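Local coordinates for SspB protein (PDB 6JUF) that is probably a metal-dependent DNase of the SspABCD-SspE system, a bacterial anti-phage defence that senses DNA phosphorothioation, at residues B[89-93]-B[311-315]; B[132-138]-B[261-267]; B[239-243]-B[306-310]; B[254-259]-B[272-276]. All blocks are in the same frame, centred on the assembly; numbering follows the deposited sequence.

Contact 1 (B[89-93]-B[311-315]); sequences WEARW and WDVLD
Trp93 and Trp311 meet between two helical segments, 89-93 and 311-315, that run roughly the same way, their axes inclined by 26° and 13.8 Å apart, a gap bridged by long side chains. Trp93 holds its CG anti to the backbone N (chi1 172°), carrying the indole toward Trp311, whose CZ3 comes edge-on over the middle of it, 3.7 Å from Trp93 CD2; the T-shaped pair has planes 87° apart. Trp89 presents its edge to a face of Trp311, its CZ3 lying 3.5 Å from Trp311 CZ3 near the rim. Leu314 CD2 backs the other face of Trp311, while Leu314 CG packs 3.7 Å from Trp93 CH2. The one polar link is nearly straight: Trp93 NE1 donates to Asp315 OD1 at 2.9 Å, with the oxygen in the plane of the indole but the N-H arriving from above the carboxylate plane; Asp315 OD2 turns to Arg322. Glu90 lays its CG 3.7 Å from Trp311 CZ2 and sends OE2 to Arg330, which also makes a cation-pi contact with Trp311. Around this aromatic cluster, helix 107-118 contributes Leu112 and Trp116, and helix 231-243 brings Tyr236 edge-to-face against Trp311.

Contact 2 (B[132-138]-B[261-267]); sequences YVAFHLA and PGAPGRA
Arg266 NH1 donates to Ala138 O at 3.0 Å, in the carbonyl plane and on a lone pair. A second bond from Arg266 NH1, to Phe135 O, is doubtful because that oxygen is modelled too close to the arginine chain; Arg269 also bonds to it. His136 O sits over the middle of the guanidinium face, 3.4 Å from Arg266 CZ, and the group lies against the backbone of 135-138. There the chain widens into a pi-type turn, and Val133 O accepts from both Leu137 N and Ala138 N. A water provides a further polar bridge, 2.8 Å from His136 NE2 and donating to Gly262 O.

The two faces of the imidazole are met unequally. Gly262 CA rests over the centre of one as a CH-pi contact, 3.4 Å from the centroid of the His136 ring and 12° off the ring normal, while Phe135 CB stands farther off, near the rim of the other. Gly262 has a positive phi of 104°, and with no side chain its CA can come close over the ring. Next comes Ala263, the N-cap of helix 264-268, a short helix between helices 254-259 and 272-285 of what looks like a winged-helix unit.

Van der Waals contacts add to this. Leu137 and Pro261, an apolar pair, cross at about a right angle, Leu137 CD2 4.2 Å from Pro261 CB. Ala267 CB touches His136 CE1 at 3.7 Å. Phe135 CD1 lies 3.7 Å from Ala267 O, its ring otherwise packed among His114, Tyr180 and Phe221.

Contact 3 (B[239-243]-B[306-310]); sequences LDYAA and PFDLA
Leu239 and Ala310 touch through their CB atoms, 3.6 Å apart, at one end of a nearly antiparallel helix pair; Ala243 and Phe307 do the same at the other, CB to CB at 3.7 Å. At the Ala243 end Pro306 lays its ring against the facing helix, with its CB 3.5 Å from Leu239 O and its CG 3.7 Å from Ala243 CA. Small residues let the two segments close to an axis distance of 7.8 Å at 157°. Leu239 reaches along the interface, its CD1 passing 3.8 Å from Ala310 CA.

Asp240 and Phe307, each with CG anti to its backbone N (chi1 -173° and -172°), extend side by side in the same direction, Asp240 OD1 3.8 Å from Phe307 CE1. The next shell fixes the carboxylate: Arg121 forms a salt bridge to OD1, Trp115 NE1 bonds to OD2, and Arg121 also packs on Phe307. On another flank Leu239 and Leu309 both rest on Leu289 and Phe302 of strands 289-293 and 298-302, which join helix 231-243 in a winged-helix-like unit.

Between 239-243 and 306-310 the joining is by van der Waals packing, and the buried charge of Asp240 is answered by partners outside the pair, probably keeping it ionised.

Contact 4 (B[254-259]-B[272-276]); sequences LARLAN and EADIA
Glu272 reaches helix 254-259 because its CG stands anti to the backbone N (chi1 -163°) and the chain stays extended to CD, whereas Ile275 turns CG1 beside its own backbone N (chi1 -65°) and thereby lays CD1 against Ala258. The glutamate is a knob in a hole formed by Leu254, Ala255, Ala258 and Asn259. Its aliphatic part does most of the touching: Glu272 CB is 3.6 Å from Ala258 CB, and Glu272 CG 3.8 Å from Leu254 O. The carboxylate lies alongside the helix, with Glu272 OE1 3.5 Å from Ala255 CA.

The segments' axes lie 9.2 Å apart and are steeply inclined, at 117°. With strand 250-253 before them and the hairpin 289-293/298-302 after, the two helices appear to occupy the positions of the second and third helices of a winged helix, the pair that would form its helix-turn-helix, although the short helix 264-268 lengthens the connection between them.

Deeper in, Ile275 CD1 packs 3.6 Å from Ala258 CA, and Leu254 sends CD1 past Ile275 in the opposite direction, 3.6 Å from Ile275 CG2. Leu257 CD1 lies 4.3 Å from that same CG2, and both Leu257 and Ile275 rest on Cys238 of helix 231-243.

Contacts 3 and 4 share a winged-helix-like unit: helix 231-243 enters contact 3, contact 4 is nested in the loop that contact 3 closes, and their centres lie 16 Å apart. Contact 2 crosses both along the chain and ties the unit itself to helix 129-137; its centre is 13 Å from that of contact 4, where Gly265 N probably bonds to Leu257 O, and Tyr241 joins it to contact 3. Helix 306-317, which follows the unit and packs on helix 231-243, runs from contact 3 into contact 1, 12 Å between centres, and is tied there to helix 89-95. Contacts 1 and 2 lie 23 Å apart on opposite sides of the chain's centre.

Contact 1 (B[89-93]-B[311-315])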
loop_
_atom_site.group_PDB
_atom_site.type_symbol
_atom_site.label_atom_id
_atom_site.label_comp_id
_atom_site.label_asym_id
_atom_site.label_seq_id
_atom_site.Cartn_x
_atom_site.Cartn_y
_atom_site.Cartn_z
ATOM N N TRP B 89 -20.181 -3.894 -11.538
ATOM C CA TRP B 89 -19.639 -3.101 -12.636
ATOM C C TRP B 89 -18.592 -2.165 -12.098
ATOM O O TRP B 89 -17.607 -1.886 -12.795
ATOM C CB TRP B 89 -20.797 -2.380 -13.315
ATOM C CG TRP B 89 -20.325 -1.452 -14.433
ATOM C CD1 TRP B 89 -20.212 -1.752 -15.788
ATOM C CD2 TRP B 89 -19.882 -0.048 -14.322
ATOM N NE1 TRP B 89 -19.799 -0.652 -16.503
ATOM C CE2 TRP B 89 -19.535 0.386 -15.670
ATOM C CE3 TRP B 89 -19.716 0.827 -13.258
ATOM C CZ2 TRP B 89 -19.130 1.700 -15.950
ATOM C CZ3 TRP B 89 -19.261 2.109 -13.520
ATOM C CH2 TRP B 89 -18.984 2.544 -14.837
ATOM N N GLU B 90 -18.759 -1.661 -10.854
ATOM C CA GLU B 90 -17.738 -0.795 -10.296
ATOM C C GLU B 90 -16.377 -1.472 -10.151
ATOM O O GLU B 90 -15.305 -0.847 -10.327
ATOM C CB GLU B 90 -18.200 -0.154 -8.920
ATOM C CG GLU B 90 -19.258 0.924 -9.080
ATOM C CD GLU B 90 -20.654 0.431 -9.408
ATOM O OE1 GLU B 90 -20.935 -0.834 -9.302
ATOM O OE2 GLU B 90 -21.473 1.273 -9.728
ATOM N N ALA B 91 -16.372 -2.756 -9.775
ATOM C CA ALA B 91 -15.131 -3.493 -9.674
ATOM C C ALA B 91 -14.527 -3.658 -11.085
ATOM O O ALA B 91 -13.306 -3.482 -11.247
ATOM C CB ALA B 91 -15.348 -4.873 -9.051
ATOM N N ARG B 92 -15.336 -3.930 -12.105
ATOM C CA ARG B 92 -14.814 -3.982 -13.481
ATOM C C ARG B 92 -14.191 -2.608 -13.850
ATOM O O ARG B 92 -13.156 -2.604 -14.506
ATOM C CB ARG B 92 -15.943 -4.319 -14.466
ATOM C CG ARG B 92 -15.626 -4.164 -15.943
ATOM C CD ARG B 92 -14.535 -5.144 -16.361
ATOM N NE ARG B 92 -14.129 -5.026 -17.781
ATOM C CZ ARG B 92 -13.185 -4.201 -18.233
ATOM N NH1 ARG B 92 -12.572 -3.307 -17.426
ATOM N NH2 ARG B 92 -12.883 -4.211 -19.540
ATOM N N TRP B 93 -14.822 -1.505 -13.484
ATOM C CA TRP B 93 -14.329 -0.190 -13.851
ATOM C C TRP B 93 -13.017 0.105 -13.124
ATOM O O TRP B 93 -12.123 0.704 -13.694
ATOM C CB TRP B 93 -15.422 0.834 -13.570
ATOM C CG TRP B 93 -14.946 2.249 -13.739
ATOM C CD1 TRP B 93 -14.984 3.043 -14.878
ATOM C CD2 TRP B 93 -14.378 3.091 -12.686
ATOM N NE1 TRP B 93 -14.432 4.271 -14.618
ATOM C CE2 TRP B 93 -14.059 4.359 -13.298
ATOM C CE3 TRP B 93 -14.102 2.898 -11.317
ATOM C CZ2 TRP B 93 -13.483 5.420 -12.568
ATOM C CZ3 TRP B 93 -13.570 3.986 -10.605
ATOM C CH2 TRP B 93 -13.241 5.207 -11.253
ATOM N N TRP B 311 -20.838 10.034 -12.309
ATOM C CA TRP B 311 -19.978 9.174 -13.043
ATOM C C TRP B 311 -19.235 9.835 -14.189
ATOM O O TRP B 311 -18.169 9.360 -14.518
ATOM C CB TRP B 311 -20.706 7.890 -13.457
ATOM C CG TRP B 311 -20.672 6.966 -12.286
ATOM C CD1 TRP B 311 -21.608 6.822 -11.270
ATOM C CD2 TRP B 311 -19.606 6.064 -11.957
ATOM N NE1 TRP B 311 -21.197 5.903 -10.374
ATOM C CE2 TRP B 311 -19.998 5.407 -10.730
ATOM C CE3 TRP B 311 -18.390 5.736 -12.547
ATOM C CZ2 TRP B 311 -19.178 4.468 -10.100
ATOM C CZ3 TRP B 311 -17.588 4.780 -11.954
ATOM C CH2 TRP B 311 -17.967 4.163 -10.727
ATOM N N ASP B 312 -19.794 10.819 -14.878
ATOM C CA ASP B 312 -18.985 11.607 -15.829
ATOM C C ASP B 312 -17.789 12.204 -15.114
ATOM O O ASP B 312 -16.665 12.131 -15.613
ATOM C CB ASP B 312 -19.794 12.725 -16.486
ATOM C CG ASP B 312 -20.877 12.206 -17.426
ATOM O OD1 ASP B 312 -20.755 11.035 -17.858
ATOM O OD2 ASP B 312 -21.859 12.950 -17.680
ATOM N N VAL B 313 -18.030 12.841 -13.977
ATOM C CA VAL B 313 -16.979 13.546 -13.247
ATOM C C VAL B 313 -15.934 12.516 -12.765
ATOM O O VAL B 313 -14.735 12.715 -12.883
ATOM C CB VAL B 313 -17.599 14.244 -12.016
ATOM C CG1 VAL B 313 -16.549 14.731 -11.012
ATOM C CG2 VAL B 313 -18.443 15.433 -12.452
ATOM N N LEU B 314 -16.384 11.395 -12.251
ATOM C CA LEU B 314 -15.458 10.377 -11.755
ATOM C C LEU B 314 -14.660 9.727 -12.908
ATOM O O LEU B 314 -13.493 9.556 -12.795
ATOM C CB LEU B 314 -16.207 9.281 -10.978
ATOM C CG LEU B 314 -15.345 8.170 -10.375
ATOM C CD1 LEU B 314 -14.245 8.738 -9.468
ATOM C CD2 LEU B 314 -16.201 7.192 -9.565
ATOM N N ASP B 315 -15.295 9.410 -14.022
ATOM C CA ASP B 315 -14.573 8.821 -15.118
ATOM C C ASP B 315 -13.562 9.813 -15.662
ATOM O O ASP B 315 -12.466 9.387 -16.092
ATOM C CB ASP B 315 -15.538 8.364 -16.195
ATOM C CG ASP B 315 -14.959 7.245 -17.069
ATOM O OD1 ASP B 315 -14.126 6.473 -16.532
ATOM O OD2 ASP B 315 -15.371 7.102 -18.221
#

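Contact 2 (B[132-138]-B[261-267])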
loop_
_atom_site.group_PDB
_atom_site.type_symbol
_atom_site.label_atom_id
_atom_site.label_comp_id
_atom_site.label_asym_id
_atom_site.label_seq_id
_atom_site.Cartn_x
_atom_site.Cartn_y
_atom_site.Cartn_z
ATOM N N TYR B 132 -19.862 3.284 9.761
ATOM C CA TYR B 132 -20.916 4.304 9.584
ATOM C C TYR B 132 -21.167 5.098 10.899
ATOM O O TYR B 132 -21.189 6.316 10.888
ATOM C CB TYR B 132 -22.227 3.688 9.022
ATOM C CG TYR B 132 -23.173 4.800 8.639
ATOM C CD1 TYR B 132 -24.066 5.349 9.578
ATOM C CD2 TYR B 132 -23.213 5.278 7.320
ATOM C CE1 TYR B 132 -24.930 6.376 9.210
ATOM C CE2 TYR B 132 -24.059 6.327 6.961
ATOM C CZ TYR B 132 -24.884 6.873 7.910
ATOM O OH TYR B 132 -25.722 7.881 7.553
ATOM N N VAL B 133 -21.286 4.425 12.042
ATOM C CA VAL B 133 -21.427 5.157 13.323
ATOM C C VAL B 133 -20.198 6.048 13.539
ATOM O O VAL B 133 -20.324 7.223 13.867
ATOM C CB VAL B 133 -21.565 4.181 14.528
ATOM C CG1 VAL B 133 -21.616 5.011 15.849
ATOM C CG2 VAL B 133 -22.853 3.367 14.390
ATOM N N ALA B 134 -18.982 5.472 13.384
ATOM C CA ALA B 134 -17.731 6.182 13.736
ATOM C C ALA B 134 -17.613 7.470 12.932
ATOM O O ALA B 134 -17.282 8.511 13.462
ATOM C CB ALA B 134 -16.466 5.307 13.533
ATOM N N PHE B 135 -17.869 7.382 11.633
ATOM C CA PHE B 135 -17.749 8.585 10.778
ATOM C C PHE B 135 -18.960 9.490 10.828
ATOM O O PHE B 135 -18.760 10.747 10.787
ATOM C CB PHE B 135 -17.421 8.203 9.334
ATOM C CG PHE B 135 -15.980 7.799 9.155
ATOM C CD1 PHE B 135 -15.050 8.734 8.738
ATOM C CD2 PHE B 135 -15.552 6.497 9.444
ATOM C CE1 PHE B 135 -13.697 8.388 8.584
ATOM C CE2 PHE B 135 -14.205 6.149 9.272
ATOM C CZ PHE B 135 -13.270 7.088 8.905
ATOM N N HIS B 136 -20.180 8.937 10.865
ATOM C CA HIS B 136 -21.381 9.753 10.588
ATOM C C HIS B 136 -22.301 10.003 11.768
ATOM O O HIS B 136 -23.076 10.948 11.733
ATOM C CB HIS B 136 -22.167 9.082 9.462
ATOM C CG HIS B 136 -21.440 9.136 8.135
ATOM N ND1 HIS B 136 -21.099 10.300 7.564
ATOM C CD2 HIS B 136 -21.059 8.142 7.258
ATOM C CE1 HIS B 136 -20.471 10.088 6.391
ATOM N NE2 HIS B 136 -20.441 8.751 6.186
ATOM N N LEU B 137 -22.244 9.157 12.801
ATOM C CA LEU B 137 -23.242 9.260 13.929
ATOM C C LEU B 137 -22.658 9.603 15.294
ATOM O O LEU B 137 -23.354 10.158 16.142
ATOM C CB LEU B 137 -24.094 7.988 14.043
ATOM C CG LEU B 137 -24.950 7.655 12.794
ATOM C CD1 LEU B 137 -25.730 6.356 12.956
ATOM C CD2 LEU B 137 -25.946 8.730 12.503
ATOM N N ALA B 138 -21.375 9.360 15.483
ATOM C CA ALA B 138 -20.756 9.627 16.794
ATOM C C ALA B 138 -20.751 11.111 17.088
ATOM O O ALA B 138 -20.518 11.912 16.170
ATOM C CB ALA B 138 -19.309 9.083 16.867
ATOM N N PRO B 261 -25.139 13.612 8.273
ATOM C CA PRO B 261 -24.622 12.247 8.379
ATOM C C PRO B 261 -24.808 11.507 7.062
ATOM O O PRO B 261 -25.876 11.485 6.458
ATOM C CB PRO B 261 -25.455 11.637 9.538
ATOM C CG PRO B 261 -25.678 12.845 10.409
ATOM C CD PRO B 261 -25.951 13.997 9.442
ATOM N N GLY B 262 -23.727 10.891 6.597
ATOM C CA GLY B 262 -23.699 10.133 5.330
ATOM C C GLY B 262 -23.008 10.881 4.195
ATOM O O GLY B 262 -22.601 10.274 3.181
ATOM N N ALA B 263 -22.899 12.203 4.329
ATOM C CA ALA B 263 -22.485 13.037 3.202
ATOM C C ALA B 263 -20.948 13.197 3.201
ATOM O O ALA B 263 -20.274 12.737 4.141
ATOM C CB ALA B 263 -23.247 14.382 3.241
ATOM N N PRO B 264 -20.365 13.822 2.187
ATOM C CA PRO B 264 -18.922 13.854 2.054
ATOM C C PRO B 264 -18.171 14.612 3.149
ATOM O O PRO B 264 -17.016 14.262 3.454
ATOM C CB PRO B 264 -18.701 14.557 0.693
ATOM C CG PRO B 264 -19.931 14.189 -0.061
ATOM C CD PRO B 264 -21.048 14.245 0.951
ATOM N N GLY B 265 -18.796 15.632 3.765
ATOM C CA GLY B 265 -18.116 16.329 4.806
ATOM C C GLY B 265 -17.728 15.409 5.959
ATOM O O GLY B 265 -16.583 15.419 6.431
ATOM N N ARG B 266 -18.652 14.629 6.450
ATOM C CA ARG B 266 -18.361 13.682 7.536
ATOM C C ARG B 266 -17.582 12.459 7.037
ATOM O O ARG B 266 -16.845 11.864 7.830
ATOM C CB ARG B 266 -19.642 13.250 8.245
ATOM C CG ARG B 266 -20.088 14.198 9.365
ATOM C CD ARG B 266 -19.844 13.376 10.642
ATOM N NE ARG B 266 -20.713 13.877 11.637
ATOM C CZ ARG B 266 -20.938 13.329 12.782
ATOM N NH1 ARG B 266 -20.293 12.191 13.161
ATOM N NH2 ARG B 266 -21.746 13.978 13.565
ATOM N N ALA B 267 -17.730 12.092 5.773
ATOM C CA ALA B 267 -17.047 10.878 5.302
ATOM C C ALA B 267 -15.557 11.157 5.084
ATOM O O ALA B 267 -14.700 10.354 5.435
ATOM C CB ALA B 267 -17.655 10.344 3.973
HETATM O O HOH W 1 -20.621 8.219 3.485
#

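Contact 3 (B[239-243]-B[306-310])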
loop_
_atom_site.group_PDB
_atom_site.type_symbol
_atom_site.label_atom_id
_atom_site.label_comp_id
_atom_site.label_asym_id
_atom_site.label_seq_id
_atom_site.Cartn_x
_atom_site.Cartn_y
_atom_site.Cartn_z
ATOM N N LEU B 239 -22.373 14.440 -5.736
ATOM C CA LEU B 239 -23.428 14.075 -6.692
ATOM C C LEU B 239 -23.998 12.692 -6.418
ATOM O O LEU B 239 -25.226 12.487 -6.494
ATOM C CB LEU B 239 -22.885 14.194 -8.108
ATOM C CG LEU B 239 -22.660 15.620 -8.616
ATOM C CD1 LEU B 239 -21.629 15.572 -9.785
ATOM C CD2 LEU B 239 -23.947 16.332 -9.028
ATOM N N ASP B 240 -23.093 11.755 -6.036
ATOM C CA ASP B 240 -23.538 10.404 -5.692
ATOM C C ASP B 240 -24.450 10.454 -4.451
ATOM O O ASP B 240 -25.460 9.763 -4.372
ATOM C CB ASP B 240 -22.312 9.555 -5.429
ATOM C CG ASP B 240 -22.620 8.080 -5.213
ATOM O OD1 ASP B 240 -23.336 7.479 -6.035
ATOM O OD2 ASP B 240 -22.125 7.536 -4.196
ATOM N N TYR B 241 -24.060 11.333 -3.487
ATOM C CA TYR B 241 -24.877 11.517 -2.279
ATOM C C TYR B 241 -26.280 12.030 -2.647
ATOM O O TYR B 241 -27.301 11.504 -2.198
ATOM C CB TYR B 241 -24.176 12.431 -1.268
ATOM C CG TYR B 241 -24.957 12.520 0.009
ATOM C CD1 TYR B 241 -24.861 11.467 0.970
ATOM C CD2 TYR B 241 -25.820 13.576 0.272
ATOM C CE1 TYR B 241 -25.622 11.551 2.134
ATOM C CE2 TYR B 241 -26.588 13.626 1.428
ATOM C CZ TYR B 241 -26.468 12.611 2.353
ATOM O OH TYR B 241 -27.209 12.627 3.490
ATOM N N ALA B 242 -26.323 13.075 -3.486
ATOM C CA ALA B 242 -27.580 13.626 -3.946
ATOM C C ALA B 242 -28.453 12.568 -4.630
ATOM O O ALA B 242 -29.671 12.531 -4.461
ATOM C CB ALA B 242 -27.306 14.812 -4.860
ATOM N N ALA B 243 -27.795 11.712 -5.421
ATOM C CA ALA B 243 -28.434 10.642 -6.173
ATOM C C ALA B 243 -29.191 9.604 -5.320
ATOM O O ALA B 243 -30.022 8.901 -5.827
ATOM C CB ALA B 243 -27.431 9.958 -7.082
ATOM N N PRO B 306 -28.332 13.327 -11.014
ATOM C CA PRO B 306 -26.975 13.451 -10.470
ATOM C C PRO B 306 -26.121 12.183 -10.521
ATOM O O PRO B 306 -24.863 12.290 -10.489
ATOM C CB PRO B 306 -27.201 13.883 -9.025
ATOM C CG PRO B 306 -28.584 13.375 -8.710
ATOM C CD PRO B 306 -29.357 13.578 -9.999
ATOM N N PHE B 307 -26.719 11.014 -10.531
ATOM C CA PHE B 307 -25.923 9.811 -10.615
ATOM C C PHE B 307 -25.097 9.752 -11.889
ATOM O O PHE B 307 -23.885 9.424 -11.822
ATOM C CB PHE B 307 -26.805 8.573 -10.497
ATOM C CG PHE B 307 -26.028 7.300 -10.386
ATOM C CD1 PHE B 307 -25.625 6.871 -9.127
ATOM C CD2 PHE B 307 -25.684 6.565 -11.521
ATOM C CE1 PHE B 307 -24.910 5.677 -8.975
ATOM C CE2 PHE B 307 -24.999 5.352 -11.417
ATOM C CZ PHE B 307 -24.594 4.911 -10.131
ATOM N N ASP B 308 -25.699 10.051 -13.057
ATOM C CA ASP B 308 -24.946 9.957 -14.306
ATOM C C ASP B 308 -23.884 11.036 -14.317
ATOM O O ASP B 308 -22.762 10.831 -14.894
ATOM C CB ASP B 308 -25.868 10.086 -15.555
ATOM C CG ASP B 308 -26.740 8.851 -15.766
ATOM O OD1 ASP B 308 -26.447 7.772 -15.199
ATOM O OD2 ASP B 308 -27.739 8.943 -16.504
ATOM N N LEU B 309 -24.208 12.198 -13.766
ATOM C CA LEU B 309 -23.219 13.291 -13.755
ATOM C C LEU B 309 -22.059 12.925 -12.826
ATOM O O LEU B 309 -20.917 13.216 -13.119
ATOM C CB LEU B 309 -23.830 14.650 -13.365
ATOM C CG LEU B 309 -24.885 15.137 -14.398
ATOM C CD1 LEU B 309 -25.613 16.322 -13.757
ATOM C CD2 LEU B 309 -24.085 15.535 -15.637
ATOM N N ALA B 310 -22.362 12.288 -11.704
ATOM C CA ALA B 310 -21.343 11.872 -10.795
ATOM C C ALA B 310 -20.344 10.975 -11.524
ATOM O O ALA B 310 -19.136 11.129 -11.322
ATOM C CB ALA B 310 -21.961 11.102 -9.612
#

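Contact 4 (B[254-259]-B[272-276])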
loop_
_atom_site.group_PDB
_atom_site.type_symbol
_atom_site.label_atom_id
_atom_site.label_comp_id
_atom_site.label_asym_id
_atom_site.label_seq_id
_atom_site.Cartn_x
_atom_site.Cartn_y
_atom_site.Cartn_z
ATOM N N LEU B 254 -24.772 23.207 0.287
ATOM C CA LEU B 254 -23.422 22.995 0.808
ATOM C C LEU B 254 -23.455 22.624 2.299
ATOM O O LEU B 254 -22.641 21.835 2.747
ATOM C CB LEU B 254 -22.504 24.179 0.549
ATOM C CG LEU B 254 -21.712 24.190 -0.761
ATOM C CD1 LEU B 254 -20.501 23.244 -0.602
ATOM C CD2 LEU B 254 -22.546 23.746 -1.953
ATOM N N ALA B 255 -24.361 23.215 3.060
ATOM C CA ALA B 255 -24.456 22.899 4.490
ATOM C C ALA B 255 -24.749 21.417 4.712
ATOM O O ALA B 255 -24.140 20.795 5.612
ATOM C CB ALA B 255 -25.581 23.750 5.125
ATOM N N ARG B 256 -25.674 20.845 3.932
ATOM C CA ARG B 256 -25.964 19.396 4.013
ATOM C C ARG B 256 -24.773 18.565 3.546
ATOM O O ARG B 256 -24.422 17.557 4.185
ATOM C CB ARG B 256 -27.178 19.027 3.189
ATOM C CG ARG B 256 -28.510 19.450 3.846
ATOM C CD ARG B 256 -29.662 19.134 2.915
ATOM N NE ARG B 256 -29.726 17.687 2.695
ATOM C CZ ARG B 256 -30.340 17.081 1.683
ATOM N NH1 ARG B 256 -30.972 17.779 0.736
ATOM N NH2 ARG B 256 -30.305 15.744 1.615
ATOM N N LEU B 257 -24.148 18.961 2.432
ATOM C CA LEU B 257 -22.941 18.225 2.019
ATOM C C LEU B 257 -21.836 18.192 3.083
ATOM O O LEU B 257 -21.168 17.161 3.262
ATOM C CB LEU B 257 -22.373 18.749 0.695
ATOM C CG LEU B 257 -23.238 18.506 -0.559
ATOM C CD1 LEU B 257 -22.659 19.365 -1.689
ATOM C CD2 LEU B 257 -23.292 17.017 -0.953
ATOM N N ALA B 258 -21.647 19.304 3.785
ATOM C CA ALA B 258 -20.633 19.433 4.804
ATOM C C ALA B 258 -21.033 18.744 6.098
ATOM O O ALA B 258 -20.131 18.307 6.802
ATOM C CB ALA B 258 -20.400 20.927 5.097
ATOM N N ASN B 259 -22.339 18.734 6.450
ATOM C CA ASN B 259 -22.714 18.363 7.825
ATOM C C ASN B 259 -23.630 17.145 8.022
ATOM O O ASN B 259 -23.722 16.614 9.154
ATOM C CB ASN B 259 -23.368 19.561 8.499
ATOM C CG ASN B 259 -22.440 20.753 8.542
ATOM O OD1 ASN B 259 -21.336 20.654 9.000
ATOM N ND2 ASN B 259 -22.877 21.866 8.014
ATOM N N GLU B 272 -16.798 22.665 4.914
ATOM C CA GLU B 272 -17.684 23.214 3.882
ATOM C C GLU B 272 -16.916 24.002 2.835
ATOM O O GLU B 272 -17.260 23.891 1.662
ATOM C CB GLU B 272 -18.774 24.110 4.509
ATOM C CG GLU B 272 -19.933 24.375 3.568
ATOM C CD GLU B 272 -21.041 25.145 4.250
ATOM O OE1 GLU B 272 -21.560 24.705 5.310
ATOM O OE2 GLU B 272 -21.397 26.174 3.701
ATOM N N ALA B 273 -15.920 24.805 3.245
ATOM C CA ALA B 273 -15.137 25.663 2.337
ATOM C C ALA B 273 -14.414 24.775 1.354
ATOM O O ALA B 273 -14.258 25.122 0.178
ATOM C CB ALA B 273 -14.105 26.533 3.099
ATOM N N ASP B 274 -13.911 23.646 1.841
ATOM C CA ASP B 274 -13.144 22.711 1.026
ATOM C C ASP B 274 -14.050 22.060 -0.032
ATOM O O ASP B 274 -13.638 21.825 -1.178
ATOM C CB ASP B 274 -12.585 21.589 1.917
ATOM C CG ASP B 274 -11.637 22.103 2.965
ATOM O OD1 ASP B 274 -10.830 22.987 2.620
ATOM O OD2 ASP B 274 -11.711 21.602 4.116
ATOM N N ILE B 275 -15.254 21.699 0.378
ATOM C CA ILE B 275 -16.218 21.130 -0.547
ATOM C C ILE B 275 -16.594 22.191 -1.590
ATOM O O ILE B 275 -16.718 21.889 -2.773
ATOM C CB ILE B 275 -17.450 20.643 0.209
ATOM C CG1 ILE B 275 -17.097 19.467 1.147
ATOM C CG2 ILE B 275 -18.550 20.213 -0.727
ATOM C CD1 ILE B 275 -18.192 19.191 2.170
ATOM N N ALA B 276 -16.790 23.431 -1.147
ATOM C CA ALA B 276 -17.143 24.492 -2.112
ATOM C C ALA B 276 -16.055 24.695 -3.126
ATOM O O ALA B 276 -16.326 24.869 -4.318
ATOM C CB ALA B 276 -17.383 25.798 -1.350
#